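PDB 4P0D: trypsin-resistant surface T6 protein from Streptococcus pyogenes serotype M6, which serves as the backbone pilin of this bacterium and probably polymerises into the shaft of cell-wall-anchored pili. Local coordinates for residues A[39-44]-A[93-98]; A[174-179]-A[257-262]; A[211-216]-A[253-258]. The protein carries 1 engineered substitution. All coordinates share one frame; numbering follows the deposited sequence.

Contact 1: residues A[39-44]-A[93-98]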
ATOM      1  N   ILE A  39      37.666 -30.849 -28.841  1.00 31.59           N
ATOM      2  CA  ILE A  39      37.309 -30.427 -30.194  1.00 32.09           C
ATOM      3  C   ILE A  39      36.620 -29.051 -30.178  1.00 32.50           C
ATOM      4  O   ILE A  39      37.189 -28.052 -30.633  1.00 31.68           O
ATOM      5  CB  ILE A  39      36.407 -31.499 -30.864  1.00 33.07           C
ATOM      6  CG1 ILE A  39      37.026 -32.902 -30.693  1.00 32.95           C
ATOM      7  CG2 ILE A  39      36.171 -31.182 -32.341  1.00 34.35           C
ATOM      8  CD1 ILE A  39      36.372 -33.982 -31.542  1.00 33.32           C
ATOM      9  N   ASN A  40      35.400 -29.006 -29.637  1.00 31.75           N
ATOM     10  CA  ASN A  40      34.581 -27.795 -29.656  1.00 31.85           C
ATOM     11  C   ASN A  40      33.413 -27.923 -28.683  1.00 29.57           C
ATOM     12  O   ASN A  40      33.267 -28.941 -27.995  1.00 27.41           O
ATOM     13  CB  ASN A  40      34.052 -27.534 -31.083  1.00 33.34           C
ATOM     14  CG  ASN A  40      33.064 -28.597 -31.547  1.00 34.94           C
ATOM     15  OD1 ASN A  40      32.914 -29.637 -30.918  1.00 35.54           O
ATOM     16  ND2 ASN A  40      32.378 -28.331 -32.660  1.00 38.16           N
ATOM     17  N   PHE A  41      32.574 -26.891 -28.644  1.00 29.07           N
ATOM     18  CA  PHE A  41      31.310 -26.954 -27.915  1.00 26.81           C
ATOM     19  C   PHE A  41      30.152 -27.283 -28.821  1.00 27.63           C
ATOM     20  O   PHE A  41      30.020 -26.677 -29.870  1.00 26.67           O
ATOM     21  CB  PHE A  41      31.026 -25.615 -27.267  1.00 25.84           C
ATOM     22  CG  PHE A  41      31.917 -25.327 -26.121  1.00 24.33           C
ATOM     23  CD1 PHE A  41      31.819 -26.081 -24.961  1.00 24.21           C
ATOM     24  CD2 PHE A  41      32.852 -24.319 -26.192  1.00 24.12           C
ATOM     25  CE1 PHE A  41      32.656 -25.822 -23.888  1.00 24.31           C
ATOM     26  CE2 PHE A  41      33.685 -24.057 -25.123  1.00 24.68           C
ATOM     27  CZ  PHE A  41      33.585 -24.813 -23.970  1.00 23.59           C
ATOM     28  N   LYS A  42      29.313 -28.226 -28.397  1.00 29.27           N
ATOM     29  CA  LYS A  42      28.011 -28.442 -29.011  1.00 30.47           C
ATOM     30  C   LYS A  42      26.919 -27.770 -28.171  1.00 29.12           C
ATOM     31  O   LYS A  42      26.711 -28.122 -27.010  1.00 27.91           O
ATOM     32  CB  LYS A  42      27.704 -29.932 -29.141  1.00 32.84           C
ATOM     33  CG  LYS A  42      26.289 -30.203 -29.649  1.00 34.76           C
ATOM     34  CD  LYS A  42      26.089 -31.629 -30.149  1.00 38.16           C
ATOM     35  CE  LYS A  42      25.646 -32.589 -29.053  1.00 39.28           C
ATOM     36  NZ  LYS A  42      24.593 -33.535 -29.533  1.00 40.92           N
ATOM     37  N   TYR A  43      26.210 -26.829 -28.778  1.00 28.20           N
ATOM     38  CA  TYR A  43      25.199 -26.042 -28.090  1.00 27.09           C
ATOM     39  C   TYR A  43      23.814 -26.610 -28.327  1.00 27.00           C
ATOM     40  O   TYR A  43      23.540 -27.136 -29.396  1.00 27.71           O
ATOM     41  CB  TYR A  43      25.253 -24.602 -28.584  1.00 26.07           C
ATOM     42  CG  TYR A  43      26.512 -23.893 -28.178  1.00 26.47           C
ATOM     43  CD1 TYR A  43      26.700 -23.490 -26.858  1.00 26.31           C
ATOM     44  CD2 TYR A  43      27.516 -23.622 -29.097  1.00 25.65           C
ATOM     45  CE1 TYR A  43      27.845 -22.841 -26.468  1.00 24.67           C
ATOM     46  CE2 TYR A  43      28.670 -22.969 -28.715  1.00 25.29           C
ATOM     47  CZ  TYR A  43      28.829 -22.580 -27.393  1.00 25.43           C
ATOM     48  OH  TYR A  43      29.980 -21.918 -26.986  1.00 24.59           O
ATOM     49  N   ALA A  44      22.935 -26.481 -27.341  1.00 25.79           N
ATOM     50  CA  ALA A  44      21.554 -26.937 -27.482  1.00 25.47           C
ATOM     51  C   ALA A  44      20.867 -26.225 -28.655  1.00 25.31           C
ATOM     52  O   ALA A  44      21.197 -25.074 -28.973  1.00 23.77           O
ATOM     53  CB  ALA A  44      20.785 -26.705 -26.191  1.00 25.98           C
ATOM     54  N   ALA A  93      34.776 -29.400 -20.102  1.00 19.34           N
ATOM     55  CA  ALA A  93      34.441 -28.110 -20.660  1.00 19.82           C
ATOM     56  C   ALA A  93      32.953 -28.120 -20.975  1.00 19.40           C
ATOM     57  O   ALA A  93      32.421 -29.111 -21.478  1.00 18.63           O
ATOM     58  CB  ALA A  93      35.259 -27.816 -21.911  1.00 20.88           C
ATOM     59  N   SER A  94      32.285 -27.038 -20.590  1.00 19.86           N
ATOM     60  CA  SER A  94      30.841 -26.933 -20.665  1.00 19.72           C
ATOM     61  C   SER A  94      30.416 -25.500 -20.408  1.00 19.41           C
ATOM     62  O   SER A  94      31.172 -24.710 -19.834  1.00 19.52           O
ATOM     63  CB  SER A  94      30.179 -27.882 -19.669  1.00 20.12           C
ATOM     64  OG  SER A  94      30.907 -27.915 -18.458  1.00 20.90           O
ATOM     65  N   VAL A  95      29.202 -25.182 -20.856  1.00 19.04           N
ATOM     66  CA  VAL A  95      28.665 -23.819 -20.821  1.00 19.04           C
ATOM     67  C   VAL A  95      27.294 -23.883 -20.175  1.00 17.92           C
ATOM     68  O   VAL A  95      26.487 -24.736 -20.533  1.00 17.82           O
ATOM     69  CB  VAL A  95      28.537 -23.254 -22.249  1.00 19.22           C
ATOM     70  CG1 VAL A  95      28.255 -21.757 -22.221  1.00 19.38           C
ATOM     71  CG2 VAL A  95      29.804 -23.545 -23.044  1.00 20.65           C
ATOM     72  N   TYR A  96      27.045 -22.989 -19.224  1.00 18.43           N
ATOM     73  CA  TYR A  96      25.805 -22.966 -18.445  1.00 17.82           C
ATOM     74  C   TYR A  96      25.164 -21.576 -18.380  1.00 16.78           C
ATOM     75  O   TYR A  96      25.831 -20.562 -18.423  1.00 17.47           O
ATOM     76  CB  TYR A  96      26.065 -23.407 -16.989  1.00 18.51           C
ATOM     77  CG  TYR A  96      26.558 -24.823 -16.812  1.00 19.57           C
ATOM     78  CD1 TYR A  96      27.904 -25.134 -16.958  1.00 20.15           C
ATOM     79  CD2 TYR A  96      25.672 -25.855 -16.491  1.00 20.11           C
ATOM     80  CE1 TYR A  96      28.355 -26.426 -16.801  1.00 20.80           C
ATOM     81  CE2 TYR A  96      26.119 -27.152 -16.325  1.00 20.99           C
ATOM     82  CZ  TYR A  96      27.462 -27.424 -16.482  1.00 21.13           C
ATOM     83  OH  TYR A  96      27.907 -28.705 -16.323  1.00 23.85           O
ATOM     84  N   ILE A  97      23.850 -21.558 -18.235  1.00 17.25           N
ATOM     85  CA  ILE A  97      23.137 -20.366 -17.786  1.00 17.49           C
ATOM     86  C   ILE A  97      22.731 -20.633 -16.351  1.00 17.41           C
ATOM     87  O   ILE A  97      22.125 -21.659 -16.073  1.00 17.52           O
ATOM     88  CB  ILE A  97      21.865 -20.132 -18.620  1.00 17.82           C
ATOM     89  CG1 ILE A  97      22.237 -19.806 -20.072  1.00 18.52           C
ATOM     90  CG2 ILE A  97      21.013 -19.011 -18.021  1.00 18.84           C
ATOM     91  CD1 ILE A  97      23.122 -18.591 -20.245  1.00 19.04           C
ATOM     92  N   ALA A  98      23.061 -19.712 -15.447  1.00 16.74           N
ATOM     93  CA  ALA A  98      22.590 -19.804 -14.075  1.00 15.98           C
ATOM     94  C   ALA A  98      21.444 -18.824 -13.871  1.00 15.56           C
ATOM     95  O   ALA A  98      21.544 -17.663 -14.272  1.00 16.32           O
ATOM     96  CB  ALA A  98      23.734 -19.524 -13.115  1.00 15.87           C
TER
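Phe41 and Val95 meet at about a right angle in the interior of the N-terminal Ig-like domain, the methyl CG2 of the valine lying over one face of the phenylalanine ring. Their strands, 39-43 and 94-98, exchange no hydrogen bonds: the axes of these short strand segments pass 8.1 Å apart at 30°, and the gap is filled by side chains, chiefly Phe41 and Val95, with the Phe41 ring reaching the backbone of 93-94. Each strand is paired instead with strand 20-31, and a classic beta bulge, with Ile39 and Asn40 both opposite Val30, disturbs the regular pairing just before Phe41.

Val95 CG2 sits 3.9 Å from the centroid of the Phe41 ring, only 18° off the ring normal, which makes this a CH-pi contact. The methyl is displaced toward the rim and comes nearest to Phe41 CE1, at 3.7 Å. It gets there because CG1 takes the place anti to the backbone N (chi1 -168°), which leaves CG2 anti to the carbonyl carbon and directed at the aromatic ring. The same CE1 corner of the Phe41 ring presses edge-on into the backbone of the other strand, with Ser94 N at 3.5 Å and Ala93 C also in the ring plane. Ala93 CB packs on this corner as well. Phe38 makes an edge-to-face pair with Phe41, and Leu113 of strand 108-116 packs on Val95, tying the pair into the hydrophobic interior of the domain.

Tyr43, two residues along from Phe41, contributes less: its CB is not directed at the other strand, and only the ring reaches Val95. That ring approaches the valine at a slant and also packs against Leu124 and Glu51. Val95 CG2 therefore touches two aromatic rings, the second through Tyr43 CE1 at 4.0 Å.

Contact 2: residues A[174-179]-A[257-262]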
ATOM      1  N   TYR A 174      -2.744  10.891   0.140  1.00 12.70           N
ATOM      2  CA  TYR A 174      -1.798   9.798   0.137  1.00 13.18           C
ATOM      3  C   TYR A 174      -0.820   9.960  -1.027  1.00 13.42           C
ATOM      4  O   TYR A 174      -1.154  10.494  -2.082  1.00 12.48           O
ATOM      5  CB  TYR A 174      -2.540   8.485  -0.022  1.00 13.22           C
ATOM      6  CG  TYR A 174      -3.435   8.109   1.126  1.00 13.75           C
ATOM      7  CD1 TYR A 174      -4.751   8.561   1.194  1.00 13.81           C
ATOM      8  CD2 TYR A 174      -2.977   7.284   2.139  1.00 14.05           C
ATOM      9  CE1 TYR A 174      -5.571   8.195   2.242  1.00 14.49           C
ATOM     10  CE2 TYR A 174      -3.793   6.918   3.198  1.00 14.29           C
ATOM     11  CZ  TYR A 174      -5.082   7.371   3.245  1.00 14.44           C
ATOM     12  OH  TYR A 174      -5.872   6.988   4.290  1.00 15.99           O
ATOM     13  N   SER A 175       0.392   9.480  -0.813  1.00 15.05           N
ATOM     14  CA  SER A 175       1.462   9.551  -1.805  1.00 15.96           C
ATOM     15  C   SER A 175       2.306   8.277  -1.768  1.00 16.46           C
ATOM     16  O   SER A 175       2.602   7.747  -0.688  1.00 15.83           O
ATOM     17  CB  SER A 175       2.329  10.786  -1.574  1.00 17.08           C
ATOM     18  OG  SER A 175       2.978  10.734  -0.326  1.00 18.74           O
ATOM     19  N   LEU A 176       2.655   7.785  -2.953  1.00 16.10           N
ATOM     20  CA  LEU A 176       3.462   6.590  -3.086  1.00 17.35           C
ATOM     21  C   LEU A 176       4.737   6.941  -3.811  1.00 17.46           C
ATOM     22  O   LEU A 176       4.714   7.671  -4.804  1.00 17.28           O
ATOM     23  CB  LEU A 176       2.735   5.537  -3.901  1.00 17.17           C
ATOM     24  CG  LEU A 176       1.423   4.970  -3.401  1.00 17.59           C
ATOM     25  CD1 LEU A 176       0.817   4.054  -4.463  1.00 18.06           C
ATOM     26  CD2 LEU A 176       1.631   4.208  -2.101  1.00 18.17           C
ATOM     27  N   THR A 177       5.862   6.445  -3.315  1.00 17.94           N
ATOM     28  CA  THR A 177       7.093   6.441  -4.108  1.00 19.16           C
ATOM     29  C   THR A 177       7.607   5.007  -4.142  1.00 19.61           C
ATOM     30  O   THR A 177       7.287   4.205  -3.262  1.00 18.97           O
ATOM     31  CB  THR A 177       8.167   7.359  -3.532  1.00 19.92           C
ATOM     32  OG1 THR A 177       8.574   6.859  -2.262  1.00 21.80           O
ATOM     33  CG2 THR A 177       7.638   8.807  -3.381  1.00 20.26           C
ATOM     34  N   PHE A 178       8.393   4.669  -5.151  1.00 19.77           N
ATOM     35  CA  PHE A 178       8.935   3.323  -5.225  1.00 20.55           C
ATOM     36  C   PHE A 178      10.246   3.215  -5.980  1.00 20.49           C
ATOM     37  O   PHE A 178      10.584   4.095  -6.781  1.00 20.69           O
ATOM     38  CB  PHE A 178       7.891   2.332  -5.754  1.00 22.92           C
ATOM     39  CG  PHE A 178       7.286   2.697  -7.072  1.00 24.23           C
ATOM     40  CD1 PHE A 178       6.286   3.657  -7.158  1.00 25.85           C
ATOM     41  CD2 PHE A 178       7.683   2.032  -8.230  1.00 25.57           C
ATOM     42  CE1 PHE A 178       5.714   3.974  -8.381  1.00 26.93           C
ATOM     43  CE2 PHE A 178       7.119   2.340  -9.460  1.00 26.35           C
ATOM     44  CZ  PHE A 178       6.132   3.312  -9.533  1.00 27.19           C
ATOM     45  N   GLU A 179      10.999   2.153  -5.673  1.00 18.07           N
ATOM     46  CA  GLU A 179      12.241   1.839  -6.377  1.00 17.62           C
ATOM     47  C   GLU A 179      11.941   0.715  -7.346  1.00 15.79           C
ATOM     48  O   GLU A 179      11.326  -0.266  -6.982  1.00 14.53           O
ATOM     49  CB  GLU A 179      13.353   1.445  -5.392  1.00 18.64           C
ATOM     50  CG  GLU A 179      13.703   2.589  -4.452  1.00 20.50           C
ATOM     51  CD  GLU A 179      14.617   2.197  -3.308  1.00 21.15           C
ATOM     52  OE1 GLU A 179      14.190   1.444  -2.395  1.00 21.02           O
ATOM     53  OE2 GLU A 179      15.760   2.687  -3.322  1.00 23.25           O
ATOM     54  N   PRO A 257       7.904   6.866 -11.303  0.70 18.24           N
ATOM     55  CA  PRO A 257       6.834   7.841 -11.166  0.70 18.38           C
ATOM     56  C   PRO A 257       6.449   8.001  -9.696  0.70 18.56           C
ATOM     57  O   PRO A 257       6.741   7.119  -8.895  0.70 19.13           O
ATOM     58  CB  PRO A 257       5.691   7.209 -11.948  0.70 18.38           C
ATOM     59  CG  PRO A 257       5.918   5.749 -11.788  0.70 18.60           C
ATOM     60  CD  PRO A 257       7.407   5.567 -11.785  0.70 18.43           C
ATOM     61  N   ASN A 258       5.848   9.139  -9.354  1.00 18.61           N
ATOM     62  CA  ASN A 258       5.358   9.410  -8.012  1.00 18.85           C
ATOM     63  C   ASN A 258       3.833   9.542  -8.113  1.00 19.11           C
ATOM     64  O   ASN A 258       3.322  10.258  -8.977  1.00 18.93           O
ATOM     65  CB  ASN A 258       6.018  10.692  -7.481  1.00 20.44           C
ATOM     66  CG  ASN A 258       7.529  10.527  -7.288  1.00 21.96           C
ATOM     67  OD1 ASN A 258       8.001   9.501  -6.774  1.00 22.49           O
ATOM     68  ND2 ASN A 258       8.294  11.511  -7.736  1.00 22.42           N
ATOM     69  N   ILE A 259       3.112   8.787  -7.277  1.00 17.78           N
ATOM     70  CA  ILE A 259       1.671   8.670  -7.382  1.00 16.79           C
ATOM     71  C   ILE A 259       1.035   9.362  -6.174  1.00 16.88           C
ATOM     72  O   ILE A 259       1.476   9.153  -5.048  1.00 18.77           O
ATOM     73  CB  ILE A 259       1.248   7.174  -7.424  1.00 16.42           C
ATOM     74  CG1 ILE A 259       1.950   6.439  -8.577  1.00 16.35           C
ATOM     75  CG2 ILE A 259      -0.268   7.004  -7.539  1.00 15.97           C
ATOM     76  CD1 ILE A 259       1.517   4.996  -8.708  1.00 16.96           C
ATOM     77  N   SER A 260      -0.003  10.156  -6.408  1.00 16.44           N
ATOM     78  CA  SER A 260      -0.766  10.759  -5.330  1.00 16.27           C
ATOM     79  C   SER A 260      -2.255  10.516  -5.510  1.00 14.52           C
ATOM     80  O   SER A 260      -2.739  10.326  -6.628  1.00 14.38           O
ATOM     81  CB  SER A 260      -0.455  12.255  -5.245  1.00 16.82           C
ATOM     82  OG  SER A 260       0.889  12.369  -4.865  1.00 19.02           O
ATOM     83  N   TYR A 261      -2.974  10.484  -4.396  1.00 13.57           N
ATOM     84  CA  TYR A 261      -4.425  10.336  -4.426  1.00 13.57           C
ATOM     85  C   TYR A 261      -5.039  10.698  -3.082  1.00 13.85           C
ATOM     86  O   TYR A 261      -4.344  10.816  -2.080  1.00 13.15           O
ATOM     87  CB  TYR A 261      -4.836   8.928  -4.845  1.00 13.38           C
ATOM     88  CG  TYR A 261      -4.055   7.819  -4.187  1.00 13.54           C
ATOM     89  CD1 TYR A 261      -2.814   7.419  -4.680  1.00 13.72           C
ATOM     90  CD2 TYR A 261      -4.563   7.155  -3.072  1.00 14.11           C
ATOM     91  CE1 TYR A 261      -2.096   6.388  -4.076  1.00 14.03           C
ATOM     92  CE2 TYR A 261      -3.856   6.133  -2.464  1.00 13.92           C
ATOM     93  CZ  TYR A 261      -2.641   5.745  -2.968  1.00 14.11           C
ATOM     94  OH  TYR A 261      -1.966   4.709  -2.347  1.00 15.08           O
ATOM     95  N   LYS A 262      -6.347  10.888  -3.078  1.00 13.92           N
ATOM     96  CA  LYS A 262      -7.036  11.333  -1.887  1.00 14.50           C
ATOM     97  C   LYS A 262      -8.160  10.415  -1.528  1.00 13.65           C
ATOM     98  O   LYS A 262      -8.720   9.760  -2.395  1.00 14.20           O
ATOM     99  CB  LYS A 262      -7.617  12.708  -2.135  1.00 15.90           C
ATOM    100  CG  LYS A 262      -6.581  13.805  -2.236  1.00 18.08           C
ATOM    101  CD  LYS A 262      -7.333  15.078  -2.567  1.00 20.50           C
ATOM    102  CE  LYS A 262      -6.451  16.294  -2.636  1.00 23.49           C
ATOM    103  NZ  LYS A 262      -7.373  17.431  -2.974  1.00 26.18           N
TER
HETATM  104  O   HOH W   1       8.583   6.806  -7.032  1.00 18.28           O
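Tyr261 takes CB of Tyr174 over one face of its ring, 4.0 Å from the ring centroid. The two tyrosine rings run nearly parallel, with planes 13° apart, but are slid so far that they barely overlap. Tyr261 CG is wedged between its own backbone N and carbonyl carbon (chi1 44°), which folds the ring back beneath the partner strand. There the edge of the ring reaches Leu176, whose CD1 is 3.8 Å from Tyr261 CE1, while Tyr261 OH is hydrogen-bonded to Asp196 OD2. Leu176 also packs on Ile259, on the same face of the sheet.

The backbones form a regular antiparallel pair. Tyr174 with Tyr261 and Leu176 with Ile259 are hydrogen-bonded pairs, the Tyr174 N to Tyr261 O bond measuring 2.7 Å; Ser175 and Ser260 form the non-hydrogen-bonded pair between them, on the opposite face. Beyond Leu176 the strands part and a water takes over, accepting from Phe178 N at 2.9 Å and lying within bonding distance of Pro257 O and Asn258 OD1; Asn258 ND2 is hydrogen-bonded to Glu212. The Phe178 ring leans on Pro257, a residue modelled in two conformers.

In this Cna-B-like domain of Ig-like fold, strands 171-179 and 258-265 are the middle pair of four neighbouring antiparallel strands, flanked by strands 139-155 and 202-213, while strand 242-247 packs on Ile259 through Leu245 and Phe247.

Contact 3: residues A[211-216]-A[253-258]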
ATOM      1  N   VAL A 211      -0.165  11.399 -11.228  1.00 16.01           N
ATOM      2  CA  VAL A 211       1.089  10.718 -11.441  1.00 15.51           C
ATOM      3  C   VAL A 211       2.073  11.785 -11.913  1.00 15.79           C
ATOM      4  O   VAL A 211       1.768  12.529 -12.845  1.00 16.84           O
ATOM      5  CB  VAL A 211       0.937   9.604 -12.512  1.00 14.80           C
ATOM      6  CG1 VAL A 211       2.276   9.044 -12.904  1.00 14.82           C
ATOM      7  CG2 VAL A 211       0.023   8.488 -12.037  1.00 14.88           C
ATOM      8  N   GLU A 212       3.218  11.900 -11.242  0.70 15.71           N
ATOM      9  CA  GLU A 212       4.320  12.743 -11.694  0.70 16.24           C
ATOM     10  C   GLU A 212       5.438  11.809 -12.127  0.70 16.04           C
ATOM     11  O   GLU A 212       5.674  10.777 -11.508  0.70 16.34           O
ATOM     12  CB  GLU A 212       4.796  13.703 -10.585  0.70 16.80           C
ATOM     13  CG  GLU A 212       6.121  14.440 -10.842  0.70 17.06           C
ATOM     14  CD  GLU A 212       7.336  13.788 -10.173  0.70 18.22           C
ATOM     15  OE1 GLU A 212       7.293  13.655  -8.923  0.70 19.69           O
ATOM     16  OE2 GLU A 212       8.336  13.423 -10.871  0.70 16.83           O
ATOM     17  N   TRP A 213       6.102  12.164 -13.213  1.00 15.65           N
ATOM     18  CA  TRP A 213       7.222  11.385 -13.743  1.00 16.10           C
ATOM     19  C   TRP A 213       8.160  12.372 -14.439  1.00 17.25           C
ATOM     20  O   TRP A 213       7.718  13.219 -15.218  1.00 15.72           O
ATOM     21  CB  TRP A 213       6.717  10.330 -14.721  1.00 16.11           C
ATOM     22  CG  TRP A 213       7.813   9.529 -15.398  1.00 16.99           C
ATOM     23  CD1 TRP A 213       8.604   8.572 -14.844  1.00 17.16           C
ATOM     24  CD2 TRP A 213       8.203   9.633 -16.757  1.00 17.86           C
ATOM     25  NE1 TRP A 213       9.479   8.075 -15.781  1.00 17.90           N
ATOM     26  CE2 TRP A 213       9.240   8.702 -16.973  1.00 18.09           C
ATOM     27  CE3 TRP A 213       7.759  10.404 -17.826  1.00 18.02           C
ATOM     28  CZ2 TRP A 213       9.851   8.541 -18.215  1.00 18.53           C
ATOM     29  CZ3 TRP A 213       8.368  10.250 -19.048  1.00 18.87           C
ATOM     30  CH2 TRP A 213       9.399   9.322 -19.236  1.00 18.70           C
ATOM     31  N   LYS A 214       9.445  12.269 -14.121  1.00 19.05           N
ATOM     32  CA  LYS A 214      10.461  13.209 -14.609  1.00 20.90           C
ATOM     33  C   LYS A 214      10.112  14.673 -14.326  1.00 20.28           C
ATOM     34  O   LYS A 214      10.416  15.543 -15.125  1.00 19.90           O
ATOM     35  CB  LYS A 214      10.699  13.003 -16.113  1.00 22.55           C
ATOM     36  CG  LYS A 214      11.370  11.676 -16.433  1.00 24.31           C
ATOM     37  CD  LYS A 214      12.196  11.737 -17.711  1.00 25.60           C
ATOM     38  CE  LYS A 214      11.379  12.249 -18.883  1.00 26.65           C
ATOM     39  NZ  LYS A 214      11.927  11.764 -20.176  1.00 28.15           N
ATOM     40  N   GLY A 215       9.463  14.938 -13.198  1.00 18.77           N
ATOM     41  CA  GLY A 215       9.110  16.295 -12.833  1.00 18.51           C
ATOM     42  C   GLY A 215       8.010  16.910 -13.687  1.00 18.16           C
ATOM     43  O   GLY A 215       7.880  18.129 -13.731  1.00 17.60           O
ATOM     44  N   LYS A 216       7.225  16.062 -14.354  1.00 17.57           N
ATOM     45  CA  LYS A 216       6.086  16.487 -15.172  1.00 18.68           C
ATOM     46  C   LYS A 216       4.821  15.791 -14.688  1.00 18.02           C
ATOM     47  O   LYS A 216       4.855  14.620 -14.365  1.00 16.72           O
ATOM     48  CB  LYS A 216       6.337  16.097 -16.626  1.00 20.45           C
ATOM     49  CG  LYS A 216       7.581  16.737 -17.211  1.00 22.14           C
ATOM     50  CD  LYS A 216       7.868  16.205 -18.600  1.00 24.43           C
ATOM     51  CE  LYS A 216       9.015  16.968 -19.234  1.00 26.23           C
ATOM     52  NZ  LYS A 216       8.953  16.842 -20.708  1.00 27.24           N
ATOM     53  N   GLU A 253      12.176   4.875 -18.561  1.00 20.11           N
ATOM     54  CA  GLU A 253      13.573   5.322 -18.665  1.00 21.12           C
ATOM     55  C   GLU A 253      14.287   5.220 -17.307  1.00 21.16           C
ATOM     56  O   GLU A 253      15.029   6.115 -16.927  1.00 20.12           O
ATOM     57  CB  GLU A 253      13.656   6.771 -19.200  1.00 23.27           C
ATOM     58  CG  GLU A 253      13.096   6.970 -20.593  1.00 24.05           C
ATOM     59  CD  GLU A 253      12.846   8.419 -20.953  1.00 26.60           C
ATOM     60  OE1 GLU A 253      13.379   9.359 -20.306  1.00 28.67           O
ATOM     61  OE2 GLU A 253      12.091   8.623 -21.914  1.00 28.25           O
ATOM     62  N   SER A 254      14.000   4.155 -16.564  1.00 21.28           N
ATOM     63  CA  SER A 254      14.586   3.915 -15.235  1.00 22.25           C
ATOM     64  C   SER A 254      14.358   5.038 -14.204  1.00 21.63           C
ATOM     65  O   SER A 254      15.127   5.177 -13.255  1.00 21.28           O
ATOM     66  CB  SER A 254      16.087   3.620 -15.365  1.00 24.16           C
ATOM     67  OG  SER A 254      16.337   2.678 -16.400  1.00 25.02           O
ATOM     68  N   ILE A 255      13.305   5.832 -14.386  1.00 21.10           N
ATOM     69  CA  ILE A 255      12.944   6.880 -13.425  1.00 21.01           C
ATOM     70  C   ILE A 255      11.567   6.518 -12.866  1.00 19.91           C
ATOM     71  O   ILE A 255      10.639   6.265 -13.631  1.00 18.79           O
ATOM     72  CB  ILE A 255      12.938   8.267 -14.116  1.00 21.76           C
ATOM     73  CG1 ILE A 255      14.375   8.694 -14.423  1.00 23.28           C
ATOM     74  CG2 ILE A 255      12.259   9.338 -13.260  1.00 21.73           C
ATOM     75  CD1 ILE A 255      14.483   9.751 -15.513  1.00 23.72           C
ATOM     76  N   SER A 256      11.431   6.459 -11.545  1.00 19.63           N
ATOM     77  CA  SER A 256      10.160   6.036 -10.933  1.00 19.85           C
ATOM     78  C   SER A 256       9.148   7.162 -10.926  1.00 18.17           C
ATOM     79  O   SER A 256       9.479   8.261 -10.531  1.00 17.55           O
ATOM     80  CB  SER A 256      10.337   5.623  -9.468  1.00 21.11           C
ATOM     81  OG  SER A 256      11.223   4.544  -9.362  1.00 26.03           O
ATOM     82  N   PRO A 257       7.904   6.866 -11.303  0.70 18.24           N
ATOM     83  CA  PRO A 257       6.834   7.841 -11.166  0.70 18.38           C
ATOM     84  C   PRO A 257       6.449   8.001  -9.696  0.70 18.56           C
ATOM     85  O   PRO A 257       6.741   7.119  -8.895  0.70 19.13           O
ATOM     86  CB  PRO A 257       5.691   7.209 -11.948  0.70 18.38           C
ATOM     87  CG  PRO A 257       5.918   5.749 -11.788  0.70 18.60           C
ATOM     88  CD  PRO A 257       7.407   5.567 -11.785  0.70 18.43           C
ATOM     89  N   ASN A 258       5.848   9.139  -9.354  1.00 18.61           N
ATOM     90  CA  ASN A 258       5.358   9.410  -8.012  1.00 18.85           C
ATOM     91  C   ASN A 258       3.833   9.542  -8.113  1.00 19.11           C
ATOM     92  O   ASN A 258       3.322  10.258  -8.977  1.00 18.93           O
ATOM     93  CB  ASN A 258       6.018  10.692  -7.481  1.00 20.44           C
ATOM     94  CG  ASN A 258       7.529  10.527  -7.288  1.00 21.96           C
ATOM     95  OD1 ASN A 258       8.001   9.501  -6.774  1.00 22.49           O
ATOM     96  ND2 ASN A 258       8.294  11.511  -7.736  1.00 22.42           N
TER
HETATM   97  O   HOH W   2       9.800  10.995 -11.413  1.00 19.47           O
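The indole of Trp213 turns its edge to the loop 253-258, with Ile255 O and Glu253 OE2 both near the ring plane, and takes Lys214 CG over the centre of one face, 3.6 Å above it. This is the tip of a beta-hairpin in the Cna-B-like domain, closed by a type I' turn from Trp213 to Lys216. Trp213 NE1 donates to Leu252 O and only weakly to Ile255 O, at 3.0 Å and 128°.

Below the turn, Glu212 and Asn258 form an antiparallel hydrogen-bonded pair, and their side chains run side by side. The Asn258 ND2 bond to Glu212 OE1 lies in the amide plane but 32° out of the carboxylate plane. Glu212 is modelled in two conformers, so this grip may be partial. In this conformer OE2 accepts from Gly215 N in the turn, and a water donates to Glu212 OE2 and Ser256 O while accepting from Lys214 N.

From its place over the indole, the Lys214 chain bends at chi3 (-54°) and runs past Ile255, CD lying 3.7 Å from Ile255 CD1. Its ammonium forms salt bridges to Glu229 and to Glu253, Lys214 NZ meeting Glu253 OE1 at 2.8 Å on the syn side of the carboxylate, somewhat out of its plane.

Overall arrangement
From the N terminus, contact 1 comes first: it closes a loop of 48 residues and ties two strands of the N-terminal domain together before the other contacts open. Its centre lies about 46 Å from that of contact 2, and the two do not touch; strand 139-155, which pairs with strands of the first domain and with strand 171-179, links them. Contact 2 then spans 77 intervening residues of the Cna-B-like domain. Contact 3 closes a shorter loop nested largely inside that span and shares Pro257 and Asn258 with it at its C-terminal side. Residues 253-262 together join strands 171-179 and 202-213, and Ser256 OG probably hydrogen-bonds Phe178 O where contacts 2 and 3 meet.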